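Local coordinates for 4-alpha-glucanotransferase (Corynebacterium glutamicum, PDB 5B68), which is an amylomaltase, or disproportionating enzyme, whose main domain is built on a TIM-barrel fold and follows an N-terminal beta-sandwich domain, at residues S537-G542 / Q546-P551; G567-E572 / Q596-I601. All coordinates share one frame; numbering follows the deposited sequence.

In the fold
Both contacts belong to the TIM-barrel part of the chain and come one after the other, neither nested nor crossed. After strand 528-531 the chain runs into the connection toward strand 553-556, where interaction 1 closes a short loop: only three residues separate 537-542 from 546-551. Beyond strand 553-556 the chain forms helix 565-569, and interaction 2 then closes a wider, mostly helical loop by bringing the end of that helix against helix 587-607. The two centres lie about 19 Å apart, yet the contacts meet, since Gly542 packs on Trp597 and Glu600. The loop before strand 553-556 is thereby packed against helix 587-607, which follows that strand in the chain.

Interaction 1: residues S537-G542 / Q546-P551; sequences SPSQPG and QEEYRP
Ser537 and Glu548 face each other from two limbs of a loop between barrel strands 528-531 and 553-556, their CA atoms 7.1 Å apart, the second limb opening with a 3-10 turn at 546-548. The first limb is organised by an ST motif, in which Ser537 OG accepts the backbone N-H of Gln540 at 3.2 Å. A weak bond from Ser539 N reaches the same oxygen. This arrangement illustrates how one carboxylate can close a loop that has little regular structure: Glu548 stretches across with its chain extended beyond CG and turns both oxygens to serine hydroxyls.

Ser537 OG donates to Glu548 OE1 at 2.6 Å. Ser539 OG donates to Glu548 OE2 at 2.5 Å, a short bond whose length is less certain because Ser539 is poorly ordered. Each hydroxyl arrives on the syn side of its oxygen, at about 25° from the carboxylate plane. To the extent that both bonds hold, they limit rotation about the last torsion. Ser537 can serve as donor and acceptor together because its OG stands anti to the backbone N (chi1 -176°), between the carboxylate and the amides of its own turn. Ser539 instead places OG between its N and carbonyl carbon (chi1 70°), and a sulfate ion lies about 3 Å from its side chain.

The grip extends past the two limbs, since Glu548 OE1 also accepts from the backbone N of Arg545. The two hydroxyls and this amide would be expected to favour the charged carboxylate. Arg544 separately holds the backbone by bonding to the carbonyl of Glu548. The base of the first limb is closed by Ser537 N bonding to Gly542 O at 2.9 Å. Beside the hydroxyls, the Pro538 ring brings its CD to 3.6 Å from Glu548 OE1.

Interaction 2: residues G567-E572 / Q596-I601; sequences GYLEGE and QWQAEI
Gln598 reaches from helix 587-607 to the end of helix 565-569 and sets its amide between Tyr568 and Leu569. Its chain is extended beyond CG, with CG itself anti to the carbonyl carbon (chi1 -71°), which carries the amide across to the neighbouring helix. NE2 donates to the backbone oxygen Tyr568 O at 3.0 Å, coming from above the carbonyl plane, 42° out of it. The same nitrogen passes obliquely by the tyrosine ring, 3.6 Å from Tyr568 CD1, with the ring and amide planes 36° apart. On the other branch, Gln598 OE1 rests 3.5 Å from Leu569 CD2.

The acceptor belongs to a Schellman motif, a standard way of ending a helix. Glu572 N bonds to Gly567 O at 2.8 Å and Gly571 N to Tyr568 O at 3.2 Å, while Gly571 supplies the positive phi. Gly571 N and Gln598 NE2 approach Tyr568 O from opposite faces of its plane, so the cap and the neighbouring helix share one oxygen.

Both ends of the buried amide have further partners: Asp594 accepts from NE2, and Arg624 donates to OE1. Satisfied on each branch, the amide is fixed in its rotation, and a polar group is accommodated among buried side chains while tying a helix terminus to the flank of another helix.

Interaction 1: residues S537-G542 / Q546-P551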
loop_
_atom_site.group_PDB
_atom_site.type_symbol
_atom_site.label_atom_id
_atom_site.label_comp_id
_atom_site.label_asym_id
_atom_site.label_seq_id
_atom_site.Cartn_x
_atom_site.Cartn_y
_atom_site.Cartn_z
ATOM N N SER A 537 19.107 6.188 -18.997
ATOM C CA SER A 537 19.668 5.034 -19.625
ATOM C C SER A 537 20.718 4.422 -18.667
ATOM O O SER A 537 21.538 5.148 -18.140
ATOM C CB SER A 537 20.348 5.482 -20.919
ATOM O OG SER A 537 20.864 4.426 -21.679
ATOM N N PRO A 538 20.684 3.112 -18.443
ATOM C CA PRO A 538 21.865 2.578 -17.791
ATOM C C PRO A 538 23.114 2.771 -18.656
ATOM O O PRO A 538 24.178 3.005 -18.098
ATOM C CB PRO A 538 21.553 1.103 -17.654
ATOM C CG PRO A 538 20.681 0.814 -18.831
ATOM C CD PRO A 538 19.858 2.049 -19.040
ATOM N N SER A 539 22.969 2.729 -19.990
ATOM C CA SER A 539 24.111 2.679 -20.917
ATOM C C SER A 539 24.751 4.031 -21.364
ATOM O O SER A 539 25.948 4.222 -21.167
ATOM C CB SER A 539 23.751 1.829 -22.139
ATOM O OG SER A 539 22.795 2.439 -22.974
ATOM N N GLN A 540 23.990 4.934 -21.991
ATOM C CA GLN A 540 24.508 6.252 -22.430
ATOM C C GLN A 540 23.994 7.311 -21.472
ATOM O O GLN A 540 23.191 7.012 -20.617
ATOM C CB GLN A 540 24.120 6.559 -23.891
ATOM C CG GLN A 540 22.647 6.876 -24.159
ATOM C CD GLN A 540 22.191 6.627 -25.623
ATOM O OE1 GLN A 540 20.976 6.688 -25.930
ATOM N NE2 GLN A 540 23.155 6.369 -26.529
ATOM N N PRO A 541 24.498 8.544 -21.556
ATOM C CA PRO A 541 23.845 9.576 -20.724
ATOM C C PRO A 541 22.517 10.014 -21.346
ATOM O O PRO A 541 22.328 9.916 -22.577
ATOM C CB PRO A 541 24.866 10.731 -20.658
ATOM C CG PRO A 541 26.053 10.306 -21.476
ATOM C CD PRO A 541 25.719 9.034 -22.219
ATOM N N GLY A 542 21.603 10.460 -20.500
ATOM C CA GLY A 542 20.305 10.885 -20.974
ATOM C C GLY A 542 19.209 9.842 -20.799
ATOM O O GLY A 542 19.374 8.843 -20.074
ATOM N N GLN A 546 13.957 2.918 -25.540
ATOM C CA GLN A 546 12.813 2.017 -25.501
ATOM C C GLN A 546 13.187 0.621 -25.105
ATOM O O GLN A 546 12.511 -0.027 -24.245
ATOM C CB GLN A 546 12.091 1.988 -26.838
ATOM C CG GLN A 546 10.824 1.168 -26.846
ATOM C CD GLN A 546 10.108 1.389 -28.149
ATOM O OE1 GLN A 546 10.557 0.917 -29.198
ATOM N NE2 GLN A 546 9.006 2.109 -28.088
ATOM N N GLU A 547 14.221 0.093 -25.770
ATOM C CA GLU A 547 14.638 -1.269 -25.570
ATOM C C GLU A 547 15.301 -1.519 -24.200
ATOM O O GLU A 547 15.451 -2.647 -23.807
ATOM C CB GLU A 547 15.567 -1.737 -26.672
ATOM C CG GLU A 547 16.918 -1.001 -26.774
ATOM C CD GLU A 547 16.879 0.245 -27.630
ATOM O OE1 GLU A 547 17.993 0.656 -28.054
ATOM O OE2 GLU A 547 15.789 0.859 -27.811
ATOM N N GLU A 548 15.604 -0.484 -23.477
ATOM C CA GLU A 548 16.241 -0.645 -22.146
ATOM C C GLU A 548 15.244 -0.649 -20.994
ATOM O O GLU A 548 15.687 -0.681 -19.855
ATOM C CB GLU A 548 17.227 0.515 -21.902
ATOM C CG GLU A 548 18.451 0.467 -22.818
ATOM C CD GLU A 548 19.302 1.722 -22.820
ATOM O OE1 GLU A 548 18.896 2.815 -22.390
ATOM O OE2 GLU A 548 20.430 1.603 -23.343
ATOM N N TYR A 549 13.943 -0.533 -21.272
ATOM C CA TYR A 549 12.931 -0.583 -20.243
ATOM C C TYR A 549 12.880 -2.053 -19.783
ATOM O O TYR A 549 12.908 -3.014 -20.602
ATOM C CB TYR A 549 11.566 0.023 -20.701
ATOM C CG TYR A 549 11.436 1.508 -20.569
ATOM C CD1 TYR A 549 12.117 2.368 -21.431
ATOM C CD2 TYR A 549 10.739 2.073 -19.534
ATOM C CE1 TYR A 549 12.032 3.708 -21.265
ATOM C CE2 TYR A 549 10.623 3.418 -19.388
ATOM C CZ TYR A 549 11.291 4.243 -20.250
ATOM O OH TYR A 549 11.237 5.590 -20.069
ATOM N N ARG A 550 12.896 -2.220 -18.447
ATOM C CA ARG A 550 12.860 -3.522 -17.786
ATOM C C ARG A 550 11.569 -4.243 -18.156
ATOM O O ARG A 550 10.477 -3.661 -18.055
ATOM C CB ARG A 550 12.775 -3.335 -16.261
ATOM C CG ARG A 550 14.039 -3.378 -15.470
ATOM C CD ARG A 550 13.657 -3.453 -13.971
ATOM N NE ARG A 550 13.292 -4.835 -13.597
ATOM C CZ ARG A 550 12.663 -5.200 -12.467
ATOM N NH1 ARG A 550 12.267 -4.295 -11.558
ATOM N NH2 ARG A 550 12.417 -6.483 -12.246
ATOM N N PRO A 551 11.651 -5.500 -18.506
ATOM C CA PRO A 551 10.462 -6.245 -18.775
ATOM C C PRO A 551 9.578 -6.520 -17.538
ATOM O O PRO A 551 8.360 -6.447 -17.651
ATOM C CB PRO A 551 10.971 -7.565 -19.322
ATOM C CG PRO A 551 12.296 -7.193 -19.881
ATOM C CD PRO A 551 12.850 -6.240 -18.904
#

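Interaction 2: residues G567-E572 / Q596-I601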
loop_
_atom_site.group_PDB
_atom_site.type_symbol
_atom_site.label_atom_id
_atom_site.label_comp_id
_atom_site.label_asym_id
_atom_site.label_seq_id
_atom_site.Cartn_x
_atom_site.Cartn_y
_atom_site.Cartn_z
ATOM N N GLY A 567 0.043 19.207 -18.396
ATOM C CA GLY A 567 0.700 20.228 -17.524
ATOM C C GLY A 567 2.203 20.136 -17.508
ATOM O O GLY A 567 2.903 21.164 -17.630
ATOM N N TYR A 568 2.711 18.906 -17.432
ATOM C CA TYR A 568 4.118 18.639 -17.380
ATOM C C TYR A 568 4.821 19.150 -18.661
ATOM O O TYR A 568 5.840 19.774 -18.585
ATOM C CB TYR A 568 4.377 17.153 -17.225
ATOM C CG TYR A 568 5.739 16.819 -16.786
ATOM C CD1 TYR A 568 6.814 16.895 -17.654
ATOM C CD2 TYR A 568 6.005 16.458 -15.461
ATOM C CE1 TYR A 568 8.090 16.596 -17.248
ATOM C CE2 TYR A 568 7.296 16.134 -15.058
ATOM C CZ TYR A 568 8.335 16.229 -15.949
ATOM O OH TYR A 568 9.637 15.922 -15.589
ATOM N N LEU A 569 4.260 18.858 -19.831
ATOM C CA LEU A 569 4.786 19.413 -21.099
ATOM C C LEU A 569 4.926 20.938 -21.090
ATOM O O LEU A 569 5.840 21.455 -21.744
ATOM C CB LEU A 569 3.886 18.982 -22.287
ATOM C CG LEU A 569 4.055 17.506 -22.710
ATOM C CD1 LEU A 569 2.898 16.964 -23.570
ATOM C CD2 LEU A 569 5.387 17.241 -23.391
ATOM N N GLU A 570 4.038 21.633 -20.373
ATOM C CA GLU A 570 4.000 23.088 -20.377
ATOM C C GLU A 570 4.720 23.712 -19.160
ATOM O O GLU A 570 4.524 24.891 -18.866
ATOM C CB GLU A 570 2.535 23.580 -20.591
ATOM C CG GLU A 570 2.105 23.479 -22.067
ATOM C CD GLU A 570 0.623 23.144 -22.291
ATOM O OE1 GLU A 570 -0.221 23.996 -21.896
ATOM O OE2 GLU A 570 0.297 22.048 -22.882
ATOM N N GLY A 571 5.560 22.925 -18.486
ATOM C CA GLY A 571 6.272 23.327 -17.285
ATOM C C GLY A 571 5.520 23.421 -15.964
ATOM O O GLY A 571 6.057 23.972 -15.031
ATOM N N GLU A 572 4.322 22.850 -15.834
ATOM C CA GLU A 572 3.512 23.011 -14.586
ATOM C C GLU A 572 4.145 22.451 -13.296
ATOM O O GLU A 572 3.879 22.964 -12.205
ATOM C CB GLU A 572 2.089 22.440 -14.785
ATOM C CG GLU A 572 1.150 22.396 -13.552
ATOM C CD GLU A 572 0.587 23.757 -13.140
ATOM O OE1 GLU A 572 1.232 24.820 -13.411
ATOM O OE2 GLU A 572 -0.507 23.777 -12.515
ATOM N N GLN A 596 15.255 20.979 -21.744
ATOM C CA GLN A 596 16.328 20.164 -22.274
ATOM C C GLN A 596 16.128 18.664 -22.072
ATOM O O GLN A 596 16.402 17.840 -22.948
ATOM C CB GLN A 596 17.692 20.589 -21.649
ATOM C CG GLN A 596 18.947 19.763 -21.966
ATOM C CD GLN A 596 19.360 19.713 -23.423
ATOM O OE1 GLN A 596 19.906 18.721 -23.907
ATOM N NE2 GLN A 596 19.143 20.782 -24.109
ATOM N N TRP A 597 15.730 18.305 -20.862
ATOM C CA TRP A 597 15.443 16.892 -20.537
ATOM C C TRP A 597 14.270 16.368 -21.409
ATOM O O TRP A 597 14.380 15.284 -21.997
ATOM C CB TRP A 597 15.060 16.827 -19.042
ATOM C CG TRP A 597 14.675 15.441 -18.516
ATOM C CD1 TRP A 597 13.517 15.104 -17.892
ATOM C CD2 TRP A 597 15.463 14.268 -18.575
ATOM N NE1 TRP A 597 13.530 13.777 -17.570
ATOM C CE2 TRP A 597 14.708 13.233 -17.976
ATOM C CE3 TRP A 597 16.746 13.982 -19.070
ATOM C CZ2 TRP A 597 15.180 11.941 -17.864
ATOM C CZ3 TRP A 597 17.240 12.689 -18.936
ATOM C CH2 TRP A 597 16.427 11.676 -18.300
ATOM N N GLN A 598 13.184 17.138 -21.465
ATOM C CA GLN A 598 12.024 16.838 -22.366
ATOM C C GLN A 598 12.492 16.615 -23.818
ATOM O O GLN A 598 12.132 15.627 -24.479
ATOM C CB GLN A 598 10.962 17.899 -22.282
ATOM C CG GLN A 598 10.199 17.874 -20.963
ATOM C CD GLN A 598 8.908 18.628 -20.954
ATOM O OE1 GLN A 598 8.189 18.740 -21.957
ATOM N NE2 GLN A 598 8.564 19.155 -19.786
ATOM N N ALA A 599 13.392 17.462 -24.282
ATOM C CA ALA A 599 13.846 17.367 -25.668
ATOM C C ALA A 599 14.539 16.113 -25.893
ATOM O O ALA A 599 14.308 15.416 -26.879
ATOM C CB ALA A 599 14.760 18.577 -26.029
ATOM N N GLU A 600 15.418 15.766 -24.959
ATOM C CA GLU A 600 16.160 14.545 -25.036
ATOM C C GLU A 600 15.241 13.313 -25.066
ATOM O O GLU A 600 15.536 12.307 -25.777
ATOM C CB GLU A 600 17.166 14.447 -23.860
ATOM C CG GLU A 600 18.430 15.289 -24.077
ATOM C CD GLU A 600 19.374 15.283 -22.879
ATOM O OE1 GLU A 600 19.787 14.182 -22.497
ATOM O OE2 GLU A 600 19.724 16.381 -22.390
ATOM N N ILE A 601 14.162 13.372 -24.273
ATOM C CA ILE A 601 13.189 12.254 -24.243
ATOM C C ILE A 601 12.439 12.150 -25.580
ATOM O O ILE A 601 12.265 11.032 -26.118
ATOM C CB ILE A 601 12.151 12.458 -23.111
ATOM C CG1 ILE A 601 12.826 12.225 -21.737
ATOM C CG2 ILE A 601 10.965 11.498 -23.269
ATOM C CD1 ILE A 601 11.918 12.540 -20.562
#